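Local coordinates for protein nuclease NucT (Helicobacter pylori, PDB 6EHI) that belongs to the PLD-like family and folds as an alpha/beta domain built on a mixed beta sheet, paired here with a second copy of itself, at residues 34-39 / 122-127; 49-54 / 81-86; 59-64 / 150-155; 87-92 / 157-162; 109-114 / 146-151. The protein carries 1 engineered substitution. All blocks are in the same frame, centred on the assembly; numbering follows the deposited sequence. Where two conformers were deposited one is given.

Contact 1 (34-39 / 122-127). With ACT (acetate ion), chain M.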
# COMPACT_ATOMS: atom_id res chain seq x y z
N VAL A 34 -12.71 14.43 -5.99
CA VAL A 34 -11.49 13.80 -5.46
C VAL A 34 -11.90 13.11 -4.19
O VAL A 34 -12.41 13.74 -3.25
CB VAL A 34 -10.34 14.81 -5.23
CG1 VAL A 34 -9.18 14.12 -4.55
CG2 VAL A 34 -9.86 15.44 -6.51
N LYS A 35 -11.71 11.79 -4.18
CA LYS A 35 -12.06 10.97 -3.08
C LYS A 35 -10.82 10.30 -2.54
O LYS A 35 -10.10 9.60 -3.28
CB LYS A 35 -13.10 9.93 -3.50
CG LYS A 35 -14.50 10.55 -3.89
CD LYS A 35 -15.46 9.51 -4.48
CE LYS A 35 -16.73 10.15 -4.97
NZ LYS A 35 -17.57 10.46 -3.77
N ILE A 36 -10.53 10.50 -1.24
CA ILE A 36 -9.24 10.03 -0.72
C ILE A 36 -9.47 9.28 0.56
O ILE A 36 -10.29 9.70 1.41
CB ILE A 36 -8.30 11.20 -0.40
CG1 ILE A 36 -7.93 11.94 -1.67
CG2 ILE A 36 -7.05 10.81 0.42
CD1 ILE A 36 -7.52 13.43 -1.53
N ALA A 37 -8.82 8.13 0.72
CA ALA A 37 -8.69 7.47 2.02
C ALA A 37 -7.23 7.31 2.32
O ALA A 37 -6.55 6.75 1.47
CB ALA A 37 -9.37 6.15 1.98
N ILE A 38 -6.74 7.89 3.41
CA ILE A 38 -5.32 7.93 3.70
C ILE A 38 -5.04 7.68 5.13
O ILE A 38 -5.61 8.32 5.99
CB ILE A 38 -4.75 9.27 3.21
CG1 ILE A 38 -3.21 9.31 3.27
CG2 ILE A 38 -5.46 10.47 3.82
CD1 ILE A 38 -2.54 8.32 2.35
N TYR A 39 -4.07 6.78 5.41
CA TYR A 39 -3.62 6.47 6.75
C TYR A 39 -2.92 7.67 7.37
O TYR A 39 -3.38 8.20 8.41
CB TYR A 39 -2.67 5.21 6.76
CG TYR A 39 -2.11 4.97 8.11
CD1 TYR A 39 -2.89 4.33 9.09
CD2 TYR A 39 -0.83 5.45 8.47
CE1 TYR A 39 -2.41 4.15 10.36
CE2 TYR A 39 -0.37 5.30 9.76
CZ TYR A 39 -1.22 4.66 10.70
OH TYR A 39 -0.79 4.41 12.00
N ALA A 122 2.35 3.90 -0.30
CA ALA A 122 2.97 5.14 0.19
C ALA A 122 1.93 5.99 0.98
O ALA A 122 1.01 6.47 0.41
CB ALA A 122 3.45 5.97 -0.96
N ASN A 123 2.29 6.28 2.24
CA ASN A 123 1.62 7.33 2.98
C ASN A 123 1.98 8.66 2.37
O ASN A 123 2.99 8.77 1.59
CB ASN A 123 1.98 7.25 4.44
CG ASN A 123 1.35 5.99 5.12
OD1 ASN A 123 0.14 5.72 4.91
ND2 ASN A 123 2.12 5.28 5.97
N TRP A 124 1.15 9.65 2.60
CA TRP A 124 1.29 10.98 1.95
C TRP A 124 2.11 11.86 2.87
O TRP A 124 1.62 12.75 3.52
CB TRP A 124 -0.05 11.59 1.56
CG TRP A 124 -0.77 10.86 0.45
CD1 TRP A 124 -0.42 9.67 -0.07
CD2 TRP A 124 -1.98 11.22 -0.16
NE1 TRP A 124 -1.28 9.36 -1.07
CE2 TRP A 124 -2.25 10.29 -1.12
CE3 TRP A 124 -2.86 12.34 -0.01
CZ2 TRP A 124 -3.39 10.35 -1.93
CZ3 TRP A 124 -3.88 12.47 -0.85
CH2 TRP A 124 -4.18 11.46 -1.78
N SER A 125 3.41 11.56 2.83
CA SER A 125 4.44 12.19 3.69
C SER A 125 5.68 12.47 2.86
O SER A 125 5.91 11.77 1.86
CB SER A 125 4.77 11.22 4.81
OG SER A 125 5.45 10.06 4.37
N LYS A 126 6.48 13.47 3.26
CA LYS A 126 7.77 13.63 2.65
C LYS A 126 8.56 12.31 2.81
O LYS A 126 9.25 11.92 1.85
CB LYS A 126 8.47 14.86 3.21
CG LYS A 126 7.78 16.14 2.73
CD LYS A 126 8.37 17.42 3.34
CE LYS A 126 9.68 17.83 2.71
NZ LYS A 126 10.54 18.33 3.81
N ASN A 127 8.45 11.62 3.95
CA ASN A 127 9.20 10.38 4.24
C ASN A 127 9.01 9.38 3.16
O ASN A 127 9.96 8.82 2.64
CB ASN A 127 8.86 9.77 5.58
CG ASN A 127 9.64 10.38 6.69
OD1 ASN A 127 10.75 10.86 6.47
ND2 ASN A 127 9.09 10.42 7.83
C ACT M . -0.33 5.72 -2.67
O ACT M . 0.38 4.65 -2.54
OXT ACT M . -0.21 6.67 -1.88
CH3 ACT M . -1.31 5.91 -3.79

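Contact 2 (49-54 / 81-86)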
# COMPACT_ATOMS: atom_id res chain seq x y z
N ALA A 49 -2.24 21.13 -3.12
CA ALA A 49 -2.81 20.70 -4.38
C ALA A 49 -4.29 20.42 -4.25
O ALA A 49 -5.11 20.80 -5.13
CB ALA A 49 -2.08 19.46 -4.93
N ILE A 50 -4.69 19.81 -3.12
CA ILE A 50 -6.10 19.66 -2.77
C ILE A 50 -6.84 21.00 -2.63
O ILE A 50 -7.88 21.20 -3.28
CB ILE A 50 -6.28 18.78 -1.53
CG1 ILE A 50 -5.87 17.34 -1.82
CG2 ILE A 50 -7.69 18.81 -1.05
CD1 ILE A 50 -5.65 16.52 -0.54
N LYS A 51 -6.26 21.92 -1.85
CA LYS A 51 -6.80 23.29 -1.72
C LYS A 51 -6.99 23.95 -3.10
O LYS A 51 -8.02 24.58 -3.40
CB LYS A 51 -5.92 24.17 -0.82
CG LYS A 51 -6.03 23.85 0.66
CD LYS A 51 -5.16 24.78 1.49
CE LYS A 51 -5.62 24.91 2.95
NZ LYS A 51 -5.46 26.32 3.49
N SER A 52 -6.00 23.73 -3.98
CA SER A 52 -5.97 24.37 -5.28
C SER A 52 -7.16 23.88 -6.11
O SER A 52 -7.88 24.64 -6.73
CB SER A 52 -4.66 24.04 -6.00
OG SER A 52 -4.62 24.72 -7.25
N VAL A 53 -7.40 22.57 -6.11
CA VAL A 53 -8.48 22.07 -6.87
C VAL A 53 -9.87 22.32 -6.22
O VAL A 53 -10.82 22.70 -6.92
CB VAL A 53 -8.22 20.62 -7.30
CG1 VAL A 53 -8.45 19.68 -6.14
CG2 VAL A 53 -9.03 20.29 -8.52
N ALA A 54 -9.98 22.23 -4.88
CA ALA A 54 -11.20 22.58 -4.14
C ALA A 54 -11.51 24.07 -4.44
O ALA A 54 -12.66 24.43 -4.59
CB ALA A 54 -11.03 22.39 -2.64
N ASP A 81 -9.73 20.94 7.06
CA ASP A 81 -11.06 20.69 7.61
C ASP A 81 -12.25 21.56 7.11
O ASP A 81 -13.25 21.05 6.53
CB ASP A 81 -10.97 20.78 9.14
CG ASP A 81 -12.33 20.66 9.84
OD1 ASP A 81 -13.30 20.08 9.30
OD2 ASP A 81 -12.41 21.15 10.99
N LYS A 82 -12.14 22.83 7.32
CA LYS A 82 -13.24 23.73 6.95
C LYS A 82 -13.02 24.39 5.57
O LYS A 82 -13.68 25.35 5.23
CB LYS A 82 -13.48 24.78 8.07
CG LYS A 82 -14.28 24.26 9.27
CD LYS A 82 -14.20 25.21 10.48
CE LYS A 82 -14.02 24.45 11.78
NZ LYS A 82 -15.16 23.52 12.01
N TYR A 83 -12.12 23.85 4.75
CA TYR A 83 -11.88 24.39 3.43
C TYR A 83 -13.09 24.23 2.54
O TYR A 83 -13.80 23.25 2.62
CB TYR A 83 -10.64 23.72 2.82
CG TYR A 83 -9.97 24.60 1.80
CD1 TYR A 83 -9.14 25.67 2.22
CD2 TYR A 83 -10.17 24.38 0.44
CE1 TYR A 83 -8.54 26.51 1.29
CE2 TYR A 83 -9.61 25.24 -0.50
CZ TYR A 83 -8.79 26.29 -0.06
OH TYR A 83 -8.21 27.08 -1.00
N PRO A 84 -13.39 25.24 1.71
CA PRO A 84 -14.51 25.10 0.77
C PRO A 84 -14.46 23.82 -0.05
O PRO A 84 -13.37 23.38 -0.48
CB PRO A 84 -14.34 26.33 -0.10
CG PRO A 84 -13.91 27.32 0.91
CD PRO A 84 -12.88 26.61 1.71
N ASN A 85 -15.63 23.22 -0.20
CA ASN A 85 -15.87 22.01 -1.01
C ASN A 85 -15.14 20.79 -0.43
O ASN A 85 -15.01 19.80 -1.13
CB ASN A 85 -15.48 22.22 -2.49
CG ASN A 85 -16.09 23.49 -3.09
OD1 ASN A 85 -15.40 24.37 -3.62
ND2 ASN A 85 -17.38 23.56 -3.03
N THR A 86 -14.61 20.89 0.78
CA THR A 86 -13.76 19.80 1.38
C THR A 86 -14.42 19.21 2.63
O THR A 86 -14.71 19.90 3.60
CB THR A 86 -12.33 20.29 1.62
OG1 THR A 86 -11.92 20.94 0.40
CG2 THR A 86 -11.30 19.20 1.89

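Contact 3 (59-64 / 150-155)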
# COMPACT_ATOMS: atom_id res chain seq x y z
N LYS A 59 -15.36 18.90 -5.64
CA LYS A 59 -15.70 18.34 -4.35
C LYS A 59 -14.62 17.35 -3.91
O LYS A 59 -14.36 16.39 -4.60
CB LYS A 59 -17.02 17.65 -4.42
CG LYS A 59 -18.16 18.65 -4.70
CD LYS A 59 -19.52 17.99 -4.77
CE LYS A 59 -20.32 18.27 -3.50
NZ LYS A 59 -21.66 17.64 -3.69
N VAL A 60 -14.08 17.56 -2.71
CA VAL A 60 -13.06 16.75 -2.15
C VAL A 60 -13.55 16.09 -0.87
O VAL A 60 -14.18 16.72 -0.01
CB VAL A 60 -11.84 17.61 -1.85
CG1 VAL A 60 -10.77 16.77 -1.25
CG2 VAL A 60 -11.38 18.28 -3.10
N GLN A 61 -13.29 14.81 -0.74
CA GLN A 61 -13.64 14.05 0.46
C GLN A 61 -12.37 13.29 0.90
O GLN A 61 -11.67 12.75 0.05
CB GLN A 61 -14.70 13.05 0.14
CG GLN A 61 -16.01 13.75 -0.20
CD GLN A 61 -17.08 12.82 -0.74
OE1 GLN A 61 -16.80 11.97 -1.60
NE2 GLN A 61 -18.30 12.91 -0.17
N ILE A 62 -12.03 13.37 2.16
CA ILE A 62 -10.81 12.73 2.69
C ILE A 62 -11.15 11.97 3.93
O ILE A 62 -11.62 12.59 4.87
CB ILE A 62 -9.77 13.80 3.01
CG1 ILE A 62 -9.66 14.80 1.85
CG2 ILE A 62 -8.40 13.14 3.29
CD1 ILE A 62 -8.64 15.87 2.09
N ILE A 63 -11.03 10.64 3.93
CA ILE A 63 -11.12 9.77 5.13
C ILE A 63 -9.71 9.55 5.67
O ILE A 63 -8.86 9.02 4.93
CB ILE A 63 -11.78 8.40 4.80
CG1 ILE A 63 -13.11 8.61 4.05
CG2 ILE A 63 -11.82 7.57 6.04
CD1 ILE A 63 -13.81 7.36 3.53
N TYR A 64 -9.40 10.05 6.88
CA TYR A 64 -8.13 9.82 7.57
C TYR A 64 -8.21 8.69 8.59
O TYR A 64 -9.26 8.55 9.33
CB TYR A 64 -7.77 11.06 8.30
CG TYR A 64 -7.39 12.32 7.56
CD1 TYR A 64 -8.38 13.17 6.95
CD2 TYR A 64 -6.03 12.67 7.38
CE1 TYR A 64 -8.02 14.35 6.33
CE2 TYR A 64 -5.69 13.82 6.73
CZ TYR A 64 -6.67 14.67 6.20
OH TYR A 64 -6.32 15.81 5.51
N SER A 150 -17.49 2.32 -5.02
CA SER A 150 -18.56 1.72 -4.27
C SER A 150 -18.26 1.51 -2.81
O SER A 150 -19.06 1.82 -1.89
CB SER A 150 -18.99 0.37 -4.94
OG SER A 150 -19.87 -0.30 -4.06
N TYR A 151 -17.03 0.99 -2.57
CA TYR A 151 -16.68 0.75 -1.21
C TYR A 151 -16.28 2.05 -0.55
O TYR A 151 -16.35 2.07 0.61
CB TYR A 151 -15.60 -0.29 -1.07
CG TYR A 151 -16.08 -1.71 -1.37
CD1 TYR A 151 -16.82 -2.38 -0.48
CD2 TYR A 151 -15.74 -2.31 -2.54
CE1 TYR A 151 -17.27 -3.68 -0.73
CE2 TYR A 151 -16.22 -3.61 -2.85
CZ TYR A 151 -16.95 -4.27 -1.91
OH TYR A 151 -17.49 -5.55 -2.04
N TYR A 152 -15.81 3.01 -1.31
CA TYR A 152 -15.49 4.32 -0.73
C TYR A 152 -16.75 4.92 -0.05
O TYR A 152 -16.72 5.41 1.10
CB TYR A 152 -14.93 5.26 -1.77
CG TYR A 152 -14.40 6.53 -1.11
CD1 TYR A 152 -13.12 6.62 -0.61
CD2 TYR A 152 -15.24 7.60 -0.88
CE1 TYR A 152 -12.66 7.78 0.01
CE2 TYR A 152 -14.78 8.76 -0.30
CZ TYR A 152 -13.48 8.87 0.17
OH TYR A 152 -13.02 10.01 0.81
N GLN A 153 -17.84 4.89 -0.75
CA GLN A 153 -19.15 5.33 -0.18
C GLN A 153 -19.57 4.62 1.05
O GLN A 153 -20.03 5.28 2.00
CB GLN A 153 -20.24 5.17 -1.27
CG GLN A 153 -20.05 6.15 -2.42
CD GLN A 153 -19.85 7.61 -2.03
OE1 GLN A 153 -20.78 8.24 -1.57
NE2 GLN A 153 -18.65 8.12 -2.18
N LYS A 154 -19.32 3.31 1.13
CA LYS A 154 -19.57 2.54 2.35
C LYS A 154 -18.65 2.99 3.49
O LYS A 154 -19.09 3.22 4.61
CB LYS A 154 -19.39 1.01 2.14
CG LYS A 154 -20.50 0.35 1.32
CD LYS A 154 -20.55 -1.18 1.43
CE LYS A 154 -20.34 -1.79 2.81
NZ LYS A 154 -21.54 -2.03 3.66
N MET A 155 -17.35 3.18 3.16
CA MET A 155 -16.44 3.75 4.14
C MET A 155 -16.93 5.11 4.67
O MET A 155 -16.78 5.40 5.90
CB MET A 155 -15.04 3.89 3.57
CG MET A 155 -14.49 2.49 3.37
SD MET A 155 -12.89 2.53 2.50
CE MET A 155 -11.86 3.23 3.76

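Contact 4 (87-92 / 157-162)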
# COMPACT_ATOMS: atom_id res chain seq x y z
N LYS A 87 -14.64 17.91 2.59
CA LYS A 87 -15.21 17.09 3.67
C LYS A 87 -14.06 16.27 4.21
O LYS A 87 -13.46 15.51 3.47
CB LYS A 87 -16.30 16.12 3.17
CG LYS A 87 -17.01 15.39 4.32
CD LYS A 87 -17.89 14.23 3.83
CE LYS A 87 -18.59 13.43 4.92
NZ LYS A 87 -19.39 14.28 5.85
N VAL A 88 -13.74 16.41 5.49
CA VAL A 88 -12.72 15.51 6.12
C VAL A 88 -13.40 14.74 7.23
O VAL A 88 -14.34 15.25 7.89
CB VAL A 88 -11.48 16.27 6.62
CG1 VAL A 88 -10.85 17.05 5.51
CG2 VAL A 88 -11.81 17.12 7.83
N CYS A 89 -12.97 13.49 7.48
CA CYS A 89 -13.51 12.72 8.54
C CYS A 89 -12.49 11.63 9.00
O CYS A 89 -11.40 11.55 8.40
CB CYS A 89 -14.85 12.15 8.05
SG CYS A 89 -14.65 10.92 6.71
N LEU A 90 -12.81 10.87 10.02
CA LEU A 90 -11.90 9.93 10.66
C LEU A 90 -12.50 8.57 10.68
O LEU A 90 -13.70 8.44 10.85
CB LEU A 90 -11.63 10.38 12.09
CG LEU A 90 -10.97 11.72 12.32
CD1 LEU A 90 -11.15 12.28 13.75
CD2 LEU A 90 -9.52 11.58 11.95
N LEU A 91 -11.69 7.51 10.55
CA LEU A 91 -12.16 6.19 10.55
C LEU A 91 -11.23 5.23 11.25
O LEU A 91 -10.03 5.27 10.98
CB LEU A 91 -12.45 5.80 9.13
CG LEU A 91 -12.99 4.44 8.82
CD1 LEU A 91 -14.36 4.20 9.50
CD2 LEU A 91 -13.09 4.29 7.33
N LYS A 92 -11.70 4.54 12.28
CA LYS A 92 -10.96 3.44 12.89
C LYS A 92 -11.39 2.11 12.28
O LYS A 92 -12.40 1.99 11.66
CB LYS A 92 -11.03 3.39 14.47
CG LYS A 92 -12.36 3.06 15.07
CD LYS A 92 -12.32 3.11 16.62
CE LYS A 92 -12.07 4.54 17.13
NZ LYS A 92 -12.49 4.96 18.52
N GLU A 157 -19.79 6.29 5.00
CA GLU A 157 -20.92 6.14 5.99
C GLU A 157 -20.54 5.67 7.35
O GLU A 157 -21.36 5.78 8.27
CB GLU A 157 -22.03 5.21 5.50
CG GLU A 157 -23.07 5.75 4.54
CD GLU A 157 -23.73 4.64 3.71
OE1 GLU A 157 -24.11 3.59 4.28
OE2 GLU A 157 -23.89 4.83 2.49
N SER A 158 -19.34 5.06 7.52
CA SER A 158 -18.82 4.71 8.82
C SER A 158 -17.89 5.73 9.47
O SER A 158 -17.59 5.57 10.63
CB SER A 158 -18.12 3.33 8.73
OG SER A 158 -18.96 2.38 8.02
N CYS A 159 -17.38 6.74 8.72
CA CYS A 159 -16.41 7.71 9.27
C CYS A 159 -17.10 8.78 10.09
O CYS A 159 -18.27 9.15 9.83
CB CYS A 159 -15.52 8.34 8.16
SG CYS A 159 -16.23 9.57 7.03
N VAL A 160 -16.34 9.32 11.02
CA VAL A 160 -16.88 10.27 12.01
C VAL A 160 -16.24 11.59 11.90
O VAL A 160 -15.15 11.74 11.33
CB VAL A 160 -16.75 9.73 13.43
CG1 VAL A 160 -17.42 8.40 13.54
CG2 VAL A 160 -15.29 9.73 13.95
N GLY A 161 -16.95 12.62 12.37
CA GLY A 161 -16.44 14.01 12.20
C GLY A 161 -15.13 14.31 12.87
O GLY A 161 -14.72 13.59 13.78
N PHE A 162 -14.43 15.31 12.33
CA PHE A 162 -13.21 15.73 12.92
C PHE A 162 -13.59 16.80 13.93
O PHE A 162 -13.82 17.96 13.54
CB PHE A 162 -12.25 16.28 11.86
CG PHE A 162 -11.06 16.93 12.45
CD1 PHE A 162 -10.27 16.25 13.34
CD2 PHE A 162 -10.75 18.23 12.14
CE1 PHE A 162 -9.18 16.86 13.92
CE2 PHE A 162 -9.69 18.85 12.71
CZ PHE A 162 -8.89 18.16 13.61

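Contact 5 (109-114 / 146-151)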
# COMPACT_ATOMS: atom_id res chain seq x y z
N VAL A 109 -5.31 5.80 -0.90
CA VAL A 109 -6.09 5.66 -2.11
C VAL A 109 -6.57 7.03 -2.51
O VAL A 109 -7.09 7.74 -1.65
CB VAL A 109 -7.26 4.72 -1.82
CG1 VAL A 109 -8.28 4.74 -2.94
CG2 VAL A 109 -6.77 3.31 -1.59
N ALA A 110 -6.44 7.35 -3.79
CA ALA A 110 -7.08 8.55 -4.32
C ALA A 110 -7.91 8.20 -5.59
O ALA A 110 -7.38 7.54 -6.51
CB ALA A 110 -6.13 9.61 -4.64
N ILE A 111 -9.19 8.52 -5.57
CA ILE A 111 -10.06 8.31 -6.75
C ILE A 111 -10.35 9.68 -7.38
O ILE A 111 -10.98 10.52 -6.74
CB ILE A 111 -11.34 7.65 -6.38
CG1 ILE A 111 -11.15 6.37 -5.49
CG2 ILE A 111 -12.10 7.26 -7.65
CD1 ILE A 111 -12.38 5.87 -4.83
N ILE A 112 -10.04 9.84 -8.64
CA ILE A 112 -10.15 11.13 -9.29
C ILE A 112 -11.29 11.03 -10.32
O ILE A 112 -11.20 10.21 -11.25
CB ILE A 112 -8.85 11.53 -10.02
CG1 ILE A 112 -7.60 11.47 -9.13
CG2 ILE A 112 -8.97 12.94 -10.59
CD1 ILE A 112 -7.75 12.14 -7.79
N ASP A 113 -12.30 11.89 -10.19
CA ASP A 113 -13.45 11.88 -11.11
C ASP A 113 -13.94 10.38 -11.24
O ASP A 113 -14.08 9.62 -10.26
CB ASP A 113 -13.05 12.51 -12.44
CG ASP A 113 -12.52 14.01 -12.32
OD1 ASP A 113 -12.78 14.73 -11.30
OD2 ASP A 113 -11.91 14.53 -13.29
N ASP A 114 -14.22 9.93 -12.46
CA ASP A 114 -14.48 8.43 -12.61
C ASP A 114 -13.35 7.87 -13.42
O ASP A 114 -13.50 6.90 -14.18
CB ASP A 114 -15.85 8.20 -13.27
CG ASP A 114 -16.08 9.09 -14.55
OD1 ASP A 114 -15.33 10.09 -14.77
OD2 ASP A 114 -17.02 8.77 -15.34
N LEU A 146 -14.78 1.73 -10.44
CA LEU A 146 -16.18 1.57 -9.93
C LEU A 146 -16.19 0.84 -8.61
O LEU A 146 -16.96 1.15 -7.69
CB LEU A 146 -17.09 0.84 -10.94
CG LEU A 146 -17.28 1.58 -12.23
CD1 LEU A 146 -17.95 0.66 -13.25
CD2 LEU A 146 -18.10 2.86 -12.04
N LYS A 147 -15.39 -0.21 -8.47
CA LYS A 147 -15.39 -0.89 -7.25
C LYS A 147 -14.80 0.04 -6.11
O LYS A 147 -15.40 0.09 -5.01
CB LYS A 147 -14.55 -2.16 -7.33
CG LYS A 147 -14.20 -2.78 -5.97
CD LYS A 147 -13.54 -4.14 -6.03
CE LYS A 147 -14.53 -5.28 -6.21
NZ LYS A 147 -13.89 -6.61 -5.98
N ALA A 148 -13.72 0.74 -6.38
CA ALA A 148 -13.14 1.61 -5.36
C ALA A 148 -14.16 2.67 -4.95
O ALA A 148 -14.31 2.87 -3.75
CB ALA A 148 -11.90 2.23 -5.84
N LYS A 149 -14.92 3.22 -5.92
CA LYS A 149 -15.99 4.19 -5.61
C LYS A 149 -17.09 3.58 -4.74
O LYS A 149 -17.53 4.20 -3.75
CB LYS A 149 -16.57 4.89 -6.84
CG LYS A 149 -15.69 6.01 -7.38
CD LYS A 149 -16.35 6.73 -8.56
CE LYS A 149 -16.22 8.24 -8.40
NZ LYS A 149 -16.93 9.01 -9.45
N SER A 150 -17.49 2.32 -5.02
CA SER A 150 -18.56 1.72 -4.27
C SER A 150 -18.26 1.51 -2.81
O SER A 150 -19.06 1.82 -1.89
CB SER A 150 -18.99 0.37 -4.94
OG SER A 150 -19.87 -0.30 -4.06
N TYR A 151 -17.03 0.99 -2.57
CA TYR A 151 -16.68 0.75 -1.21
C TYR A 151 -16.28 2.05 -0.55
O TYR A 151 -16.35 2.07 0.61
CB TYR A 151 -15.60 -0.29 -1.07
CG TYR A 151 -16.08 -1.71 -1.37
CD1 TYR A 151 -16.82 -2.38 -0.48
CD2 TYR A 151 -15.74 -2.31 -2.54
CE1 TYR A 151 -17.27 -3.68 -0.73
CE2 TYR A 151 -16.22 -3.61 -2.85
CZ TYR A 151 -16.95 -4.27 -1.91
OH TYR A 151 -17.49 -5.55 -2.04

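Contact 1 (34-39 / 122-127)
The loop that ends what is probably the HKD signature of the PLD-like fold sets Trp124 and Asn123 against Ile36, Ile38 and Tyr39, at the end of central strand 33-38. With CG1 anti to its backbone N (chi1 -171°), Ile38 drops CD1 onto one face of the indole, 3.6 Å from the centroid of the five-membered ring of Trp124 and only 13° off the normal, a CH-pi contact over the pyrrole half. Ile36 meets the benzo end obliquely, its CG2 lying 3.7 Å from Trp124 CH2, so two alternate residues of one strand hold the two ends of the ring. The ring of Phe41 adds an edge-to-face contact. Asn123 OD1 lies near the ring plane of Tyr39 at its edge, 3.7 Å from Tyr39 CD2 and 3.4 Å from Tyr39 CB; the same oxygen accepts a hydrogen bond from Lys108, which also fits the signature and ties the loop to strand 108-112. Trp124 is the centre of an inverse gamma turn closed by a weak bond from Ser125 N to Asn123 O. Beyond the ring edge lies an acetate ion. Ala122 N donates to its O atom at 3.1 Å, and Trp124 NE1 donates to the acetate OXT, in the indole plane, at 3.0 Å, bent to 142° at the hydrogen.

Contact 2 (49-54 / 81-86)
Tyr83, Ala54 and Lys51 carry this surface contact between the end of helix 44-54 and the turn that leads into strand 86-91. The aliphatic chain of Lys51 runs across one face of the Tyr83 ring at about a right angle to that side chain. Its CG stands over the middle, 3.7 Å from the Tyr83 ring centroid and 11° off the normal, in a CH-pi contact, while CB lies 3.6 Å from Tyr83 CZ. The opposite face is taken by CD of Pro84, the next residue, so the ring is held between a lysine chain and a proline. Ala54 comes in at the edge: its CB is 3.8 Å from Tyr83 CD2 and also abuts Pro84 O at 3.3 Å. The phenol hydroxyl is engaged by Ser55 OG just past the helix segment, and the ammonium of Lys51 makes a cation-pi contact with Tyr79. The partner loop is a type II beta turn from Tyr83 to Thr86, closed by Thr86 N to Tyr83 O at 3.1 Å, with Asn85 in the positive-phi position. Thr86 OG1 donates to Pro84 O at 3.0 Å from above the carbonyl plane, a second bond inside the turn. Both halves converge on Val60 of strand 59-65, which Ala54 and Thr86 touch with their side chains, while Ile50 packs on helix 16-28 behind.

Contact 3 (59-64 / 150-155)
Tyr152 turns one face of its ring to Ile63, whose CD1 lies 4.0 Å from the ring centroid of Tyr152, displaced toward the rim and 25° off the normal in a CH-pi contact. The two side chains come from opposite directions. Swung opposite the main-chain nitrogen at CB, the phenol reaches from the helix down to the sheet. There its OH lies 3.1 Å from Gln61 O, but its hydrogen bond goes to Ile36 O on the neighbouring strand. The same Ile63 CD1 also touches Met155 CB at 3.7 Å, and is thus shared between residues one turn apart on the helix. Gln61 approaches the ring at a slant; its OE1 is engaged by Lys35. Gln61 and Ile63 face the helix, whereas Val60 and Ile62 point away, the alternation of a strand with a layer on each side. The axis of helix segment 150-155 passes 10.4 Å from that of strand segment 59-64, at 67°: a helix packed on the sheet of the alpha/beta PLD-like domain.

Contact 4 (87-92 / 157-162)
The ring of Phe162 meets Leu90 edge-on: Leu90 CD1 lies near the ring plane, 4.1 Å from Phe162 CD1, and beside it Val88 CG2 rests 4.1 Å from Phe162 CB, the side chains of Val88 and Phe162 pointing the same way. Between the backbones, Leu90 and Val160 form an antiparallel hydrogen-bonded pair. Leu90 N donates to Val160 O at 2.8 Å and 155°, and Val160 N returns the bond to Leu90 O at 2.8 Å and 169°. Next to this pair a disulfide joins Cys89 SG to Cys159 SG at 2.1 Å. Its chi3 is -89° in the conformer described here, one of two modelled for Cys159. Leu91 continues the packing, its CD1 3.7 Å from Ser158 O, and also touches Tyr133 of the second subunit. A short, weakly bonded antiparallel strand, 160-161, thus extends the edge of the mixed sheet at the chain's C terminus, and the disulfide anchors the residue just before it to strand 86-91.

Contact 5 (109-114 / 146-151)
Apolar contact comes first, centred on Ile111 of strand 108-112. Its CD1 reaches the helix at Ala148, 3.8 Å from Ala148 CB, and its other branch, CG2, lies 3.8 Å from CG of Lys149, which passes it at a slant. The two branches of Ile111 thus divide between successive helix residues, CD1 at Ala148 and CG2 along the Lys149 chain.

A single polar link crosses the contact. Lys149 extends past Ile111 and bends at chi3 (134°), bringing NZ to Asp113 O at 3.0 Å in a weak hydrogen bond. The acceptor belongs to a residue with positive phi, where the chain leaves the strand. The CB of Asp113 points away from the helix, and its carboxylate accepts backbone N-H groups at the start of strand 33-38 and just before it: OD1 those of Glu32 and Ser33, OD2 that of Arg31. The carboxylate of Asp114 and the Lys149 ammonium remain apart, OD1 to NZ 5.7 Å, so any attraction is long-range.

Ala148 also packs on Leu9 of the second subunit, and Lys147 forms a salt bridge with Glu15 of that subunit. Helix 142-158 thus lies over strand 108-112 and the adjoining strand 33-38, whose Lys35 both Ile111 and Lys149 touch.

From the N terminus, contact 1 opens on strand 33-38 and closes at 122-127. Within that loop lies the whole of contact 2, from helix 44-54 to the turn before strand 86-91. Contact 3 leaves strand 59-65 before either has closed, so it crosses both, ending on helix 142-158. Contact 4 follows contact 2 in series and crosses contacts 1 and 3, pinning the C terminus to strand 86-91. Contact 5 crosses contact 1, lies within the span of contact 4, and shares Ser150 and Tyr151 with contact 3. Contacts 3 and 5 thus join one long helix to separate strands, while adjacent strands of the sheet connect contacts 5, 1, 3 and 4.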